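Local coordinates for uncharacterized protein cvnB5 (Streptomyces avermitilis, PDB 3LEQ) that is of unknown function but folds as a Roadblock/LC7 domain and, as in relatives of that family, may act through protein-protein interactions, at residues H2-D14 with A22-T36. Sequence-based numbering, arbitrary orientation. Where two conformers were deposited one is given.
Sequences HSQLDQLLTGLVD and AVVLSEDGLVVSKST
Thr10 and Ser35 bring their CA atoms within 4.2 Å of each other where the helix that starts at Gln4 packs against the open end of the hairpin formed by strands 22-26 and 31-34. The helix axis runs 51° from edge strand 31-34, its closer neighbour, and 145° from strand 22-26. Between the strands, Val32 and Ser33 both face Val24 in a classic beta bulge, and a type I turn, Ser26 to Gly29, closes the hairpin. Asp6 joins helix start to edge strand. Ser33 OG, held anti to its backbone N (chi1 -174°), donates to Asp6 OD1 over 2.6 Å, on the anti side of the carboxylate, while Lys34 N adds a weak bond to the same oxygen. The other oxygen, OD2, accepts from Ser3 N, and Asp6 N returns a bond to Ser3 OG, completing a capping box. One turn on, Thr36 N donates to Thr10 OG1 at 3.0 Å; that hydroxyl in turn donates to Asp6 O from the opposite face of the carbonyl plane to Thr10 N. Leu9, in the conformer given, lies between these polar links and the sheet: its CD2 is 3.9 Å from Val24 CG2 and also meets the methyl of Ala22. Leu5 CD1 touches Ser33 CB at 3.6 Å, and Val13 CG2 covers Ser35 CB. Beyond, Leu92 of strand 90-96 and Leu112 of helix 102-115 extend the core round Leu9. An apolar helix-on-sheet face thus meets a polar border, where the Asp6 carboxylate is held between helix start and edge strand, one oxygen bonded to each.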
loop_
_atom_site.group_PDB
_atom_site.type_symbol
_atom_site.label_atom_id
_atom_site.label_comp_id
_atom_site.label_asym_id
_atom_site.label_seq_id
_atom_site.Cartn_x
_atom_site.Cartn_y
_atom_site.Cartn_z
ATOM N N HIS A 2 -7.275 0.078 -17.176
ATOM C CA HIS A 2 -6.636 0.582 -15.919
ATOM C C HIS A 2 -7.356 1.813 -15.374
ATOM O O HIS A 2 -7.480 2.828 -16.059
ATOM C CB HIS A 2 -5.151 0.879 -16.145
ATOM C CG HIS A 2 -4.326 -0.345 -16.401
ATOM N ND1 HIS A 2 -4.169 -1.343 -15.462
ATOM C CD2 HIS A 2 -3.614 -0.734 -17.485
ATOM C CE1 HIS A 2 -3.397 -2.295 -15.959
ATOM N NE2 HIS A 2 -3.050 -1.951 -17.187
ATOM N N SER A 3 -7.827 1.711 -14.133
ATOM C CA SER A 3 -8.637 2.758 -13.527
ATOM C C SER A 3 -7.745 3.905 -13.087
ATOM O O SER A 3 -6.521 3.764 -13.044
ATOM C CB SER A 3 -9.397 2.194 -12.331
ATOM O OG SER A 3 -8.474 1.811 -11.314
ATOM N N GLN A 4 -8.356 5.039 -12.757
ATOM C CA GLN A 4 -7.600 6.191 -12.260
ATOM C C GLN A 4 -6.815 5.849 -10.996
ATOM O O GLN A 4 -5.681 6.301 -10.823
ATOM C CB GLN A 4 -8.532 7.383 -11.994
ATOM N N LEU A 5 -7.420 5.052 -10.111
ATOM C CA LEU A 5 -6.754 4.631 -8.877
ATOM C C LEU A 5 -5.540 3.761 -9.184
ATOM O O LEU A 5 -4.486 3.941 -8.576
ATOM C CB LEU A 5 -7.725 3.866 -7.967
ATOM C CG LEU A 5 -7.823 4.200 -6.472
ATOM C CD1 LEU A 5 -8.426 3.017 -5.679
ATOM C CD2 LEU A 5 -6.528 4.655 -5.869
ATOM N N ASP A 6 -5.674 2.841 -10.139
ATOM C CA ASP A 6 -4.545 1.985 -10.557
ATOM C C ASP A 6 -3.374 2.839 -11.010
ATOM O O ASP A 6 -2.223 2.546 -10.690
ATOM C CB ASP A 6 -4.934 1.051 -11.708
ATOM C CG ASP A 6 -5.970 0.015 -11.317
ATOM O OD1 ASP A 6 -6.075 -0.354 -10.115
ATOM O OD2 ASP A 6 -6.678 -0.449 -12.241
ATOM N N GLN A 7 -3.674 3.885 -11.783
ATOM C CA GLN A 7 -2.647 4.804 -12.310
ATOM C C GLN A 7 -1.989 5.624 -11.204
ATOM O O GLN A 7 -0.767 5.806 -11.207
ATOM C CB GLN A 7 -3.225 5.711 -13.396
ATOM C CG GLN A 7 -3.605 4.958 -14.666
ATOM C CD GLN A 7 -4.017 5.872 -15.815
ATOM O OE1 GLN A 7 -4.172 7.089 -15.652
ATOM N NE2 GLN A 7 -4.191 5.284 -16.988
ATOM N N LEU A 8 -2.798 6.106 -10.261
ATOM C CA LEU A 8 -2.276 6.755 -9.057
ATOM C C LEU A 8 -1.309 5.875 -8.257
ATOM O O LEU A 8 -0.229 6.339 -7.853
ATOM C CB LEU A 8 -3.409 7.257 -8.149
ATOM C CG LEU A 8 -4.053 8.598 -8.502
ATOM C CD1 LEU A 8 -5.101 8.937 -7.466
ATOM C CD2 LEU A 8 -3.007 9.733 -8.609
ATOM N N LEU A 9 -1.712 4.616 -8.025
ATOM C CA LEU A 9 -0.891 3.649 -7.295
ATOM C C LEU A 9 0.378 3.324 -8.069
ATOM O O LEU A 9 1.458 3.242 -7.490
ATOM C CB LEU A 9 -1.676 2.363 -7.019
ATOM C CG LEU A 9 -2.867 2.435 -6.063
ATOM C CD1 LEU A 9 -3.544 1.084 -5.990
ATOM C CD2 LEU A 9 -2.416 2.864 -4.677
ATOM N N THR A 10 0.245 3.127 -9.384
ATOM C CA THR A 10 1.406 2.824 -10.231
ATOM C C THR A 10 2.350 4.033 -10.232
ATOM O O THR A 10 3.571 3.883 -10.189
ATOM C CB THR A 10 0.974 2.420 -11.663
ATOM O OG1 THR A 10 -0.031 1.411 -11.574
ATOM C CG2 THR A 10 2.168 1.884 -12.501
ATOM N N GLY A 11 1.756 5.224 -10.232
ATOM C CA GLY A 11 2.484 6.493 -10.188
ATOM C C GLY A 11 3.292 6.645 -8.913
ATOM O O GLY A 11 4.459 7.033 -8.961
ATOM N N LEU A 12 2.679 6.321 -7.773
ATOM C CA LEU A 12 3.406 6.302 -6.496
ATOM C C LEU A 12 4.633 5.381 -6.578
ATOM O O LEU A 12 5.732 5.769 -6.194
ATOM C CB LEU A 12 2.493 5.839 -5.360
ATOM C CG LEU A 12 3.153 5.626 -3.998
ATOM C CD1 LEU A 12 3.470 6.972 -3.356
ATOM C CD2 LEU A 12 2.268 4.779 -3.078
ATOM N N VAL A 13 4.428 4.163 -7.068
ATOM C CA VAL A 13 5.519 3.176 -7.146
ATOM C C VAL A 13 6.634 3.662 -8.089
ATOM O O VAL A 13 7.832 3.502 -7.792
ATOM C CB VAL A 13 4.997 1.790 -7.607
ATOM C CG1 VAL A 13 6.160 0.858 -8.000
ATOM C CG2 VAL A 13 4.127 1.162 -6.543
ATOM N N ASP A 14 6.237 4.264 -9.209
ATOM C CA ASP A 14 7.189 4.753 -10.214
ATOM C C ASP A 14 8.030 5.934 -9.731
ATOM O O ASP A 14 9.239 5.958 -9.942
ATOM C CB ASP A 14 6.473 5.085 -11.538
ATOM C CG ASP A 14 6.315 3.853 -12.450
ATOM O OD1 ASP A 14 6.451 2.708 -11.948
ATOM O OD2 ASP A 14 6.054 4.026 -13.668
ATOM N N ALA A 22 2.117 -1.253 -4.136
ATOM C CA ALA A 22 0.998 -0.639 -3.435
ATOM C C ALA A 22 -0.333 -1.268 -3.825
ATOM O O ALA A 22 -0.548 -1.626 -4.990
ATOM C CB ALA A 22 0.975 0.878 -3.706
ATOM N N VAL A 23 -1.222 -1.407 -2.848
ATOM C CA VAL A 23 -2.593 -1.853 -3.106
ATOM C C VAL A 23 -3.564 -1.029 -2.285
ATOM O O VAL A 23 -3.184 -0.433 -1.259
ATOM C CB VAL A 23 -2.816 -3.358 -2.738
ATOM C CG1 VAL A 23 -1.941 -4.259 -3.568
ATOM C CG2 VAL A 23 -2.563 -3.631 -1.246
ATOM N N VAL A 24 -4.817 -1.014 -2.725
ATOM C CA VAL A 24 -5.907 -0.492 -1.909
ATOM C C VAL A 24 -6.904 -1.646 -1.663
ATOM O O VAL A 24 -7.347 -2.314 -2.606
ATOM C CB VAL A 24 -6.604 0.697 -2.565
ATOM C CG1 VAL A 24 -7.852 1.083 -1.767
ATOM C CG2 VAL A 24 -5.638 1.888 -2.687
ATOM N N LEU A 25 -7.194 -1.900 -0.394
ATOM C CA LEU A 25 -8.060 -3.009 0.003
ATOM C C LEU A 25 -9.361 -2.454 0.566
ATOM O O LEU A 25 -9.343 -1.457 1.280
ATOM C CB LEU A 25 -7.353 -3.868 1.064
ATOM C CG LEU A 25 -5.907 -4.298 0.748
ATOM C CD1 LEU A 25 -5.302 -5.011 1.957
ATOM C CD2 LEU A 25 -5.837 -5.207 -0.513
ATOM N N SER A 26 -10.479 -3.121 0.276
ATOM C CA SER A 26 -11.772 -2.745 0.829
ATOM C C SER A 26 -11.828 -3.233 2.269
ATOM O O SER A 26 -10.965 -3.998 2.699
ATOM C CB SER A 26 -12.898 -3.405 0.031
ATOM O OG SER A 26 -12.869 -4.813 0.242
ATOM N N GLU A 27 -12.854 -2.802 3.000
ATOM C CA GLU A 27 -13.107 -3.276 4.360
ATOM C C GLU A 27 -13.126 -4.810 4.465
ATOM O O GLU A 27 -12.646 -5.360 5.451
ATOM C CB GLU A 27 -14.407 -2.676 4.914
ATOM N N ASP A 28 -13.652 -5.493 3.449
ATOM C CA ASP A 28 -13.703 -6.964 3.454
ATOM C C ASP A 28 -12.382 -7.667 3.087
ATOM O O ASP A 28 -12.289 -8.887 3.196
ATOM C CB ASP A 28 -14.835 -7.476 2.555
ATOM N N GLY A 29 -11.374 -6.910 2.652
ATOM C CA GLY A 29 -10.061 -7.476 2.304
ATOM C C GLY A 29 -9.830 -7.641 0.809
ATOM O O GLY A 29 -8.729 -8.028 0.372
ATOM N N LEU A 30 -10.855 -7.316 0.023
ATOM C CA LEU A 30 -10.785 -7.374 -1.440
ATOM C C LEU A 30 -9.763 -6.398 -1.987
ATOM O O LEU A 30 -9.698 -5.265 -1.545
ATOM C CB LEU A 30 -12.147 -7.028 -2.043
ATOM C CG LEU A 30 -13.072 -8.148 -2.478
ATOM C CD1 LEU A 30 -14.485 -7.619 -2.656
ATOM C CD2 LEU A 30 -12.559 -8.758 -3.772
ATOM N N VAL A 31 -8.979 -6.824 -2.965
ATOM C CA VAL A 31 -8.101 -5.870 -3.664
ATOM C C VAL A 31 -8.970 -5.016 -4.587
ATOM O O VAL A 31 -9.570 -5.544 -5.528
ATOM C CB VAL A 31 -7.016 -6.606 -4.489
ATOM C CG1 VAL A 31 -6.086 -5.595 -5.167
ATOM C CG2 VAL A 31 -6.234 -7.542 -3.595
ATOM N N VAL A 32 -9.070 -3.718 -4.295
ATOM C CA VAL A 32 -9.860 -2.769 -5.094
ATOM C C VAL A 32 -8.985 -2.200 -6.216
ATOM O O VAL A 32 -9.474 -1.830 -7.279
ATOM C CB VAL A 32 -10.400 -1.609 -4.205
ATOM C CG1 VAL A 32 -11.094 -0.512 -5.042
ATOM C CG2 VAL A 32 -11.351 -2.154 -3.135
ATOM N N SER A 33 -7.684 -2.136 -5.970
ATOM C CA SER A 33 -6.756 -1.511 -6.901
ATOM C C SER A 33 -5.358 -1.943 -6.532
ATOM O O SER A 33 -5.082 -2.207 -5.352
ATOM C CB SER A 33 -6.863 0.006 -6.762
ATOM O OG SER A 33 -6.081 0.670 -7.727
ATOM N N LYS A 34 -4.477 -2.026 -7.527
ATOM C CA LYS A 34 -3.059 -2.335 -7.277
ATOM C C LYS A 34 -2.149 -1.645 -8.286
ATOM O O LYS A 34 -2.589 -1.319 -9.395
ATOM C CB LYS A 34 -2.811 -3.854 -7.282
ATOM C CG LYS A 34 -3.039 -4.507 -8.642
ATOM C CD LYS A 34 -2.977 -6.013 -8.585
ATOM C CE LYS A 34 -3.432 -6.625 -9.915
ATOM N NZ LYS A 34 -2.377 -6.496 -10.972
ATOM N N SER A 35 -0.890 -1.414 -7.911
ATOM C CA SER A 35 0.106 -0.947 -8.881
ATOM C C SER A 35 0.279 -1.997 -9.994
ATOM O O SER A 35 0.323 -3.194 -9.715
ATOM C CB SER A 35 1.438 -0.599 -8.208
ATOM O OG SER A 35 1.789 -1.540 -7.206
ATOM N N THR A 36 0.379 -1.541 -11.242
ATOM C CA THR A 36 0.187 -2.425 -12.409
ATOM C C THR A 36 1.264 -3.517 -12.640
ATOM O O THR A 36 0.992 -4.561 -13.377
ATOM C CB THR A 36 -0.101 -1.621 -13.711
ATOM O OG1 THR A 36 1.076 -0.918 -14.142
ATOM C CG2 THR A 36 -1.241 -0.638 -13.498
HETATM O O HOH W 1 -9.670 0.573 -9.493
#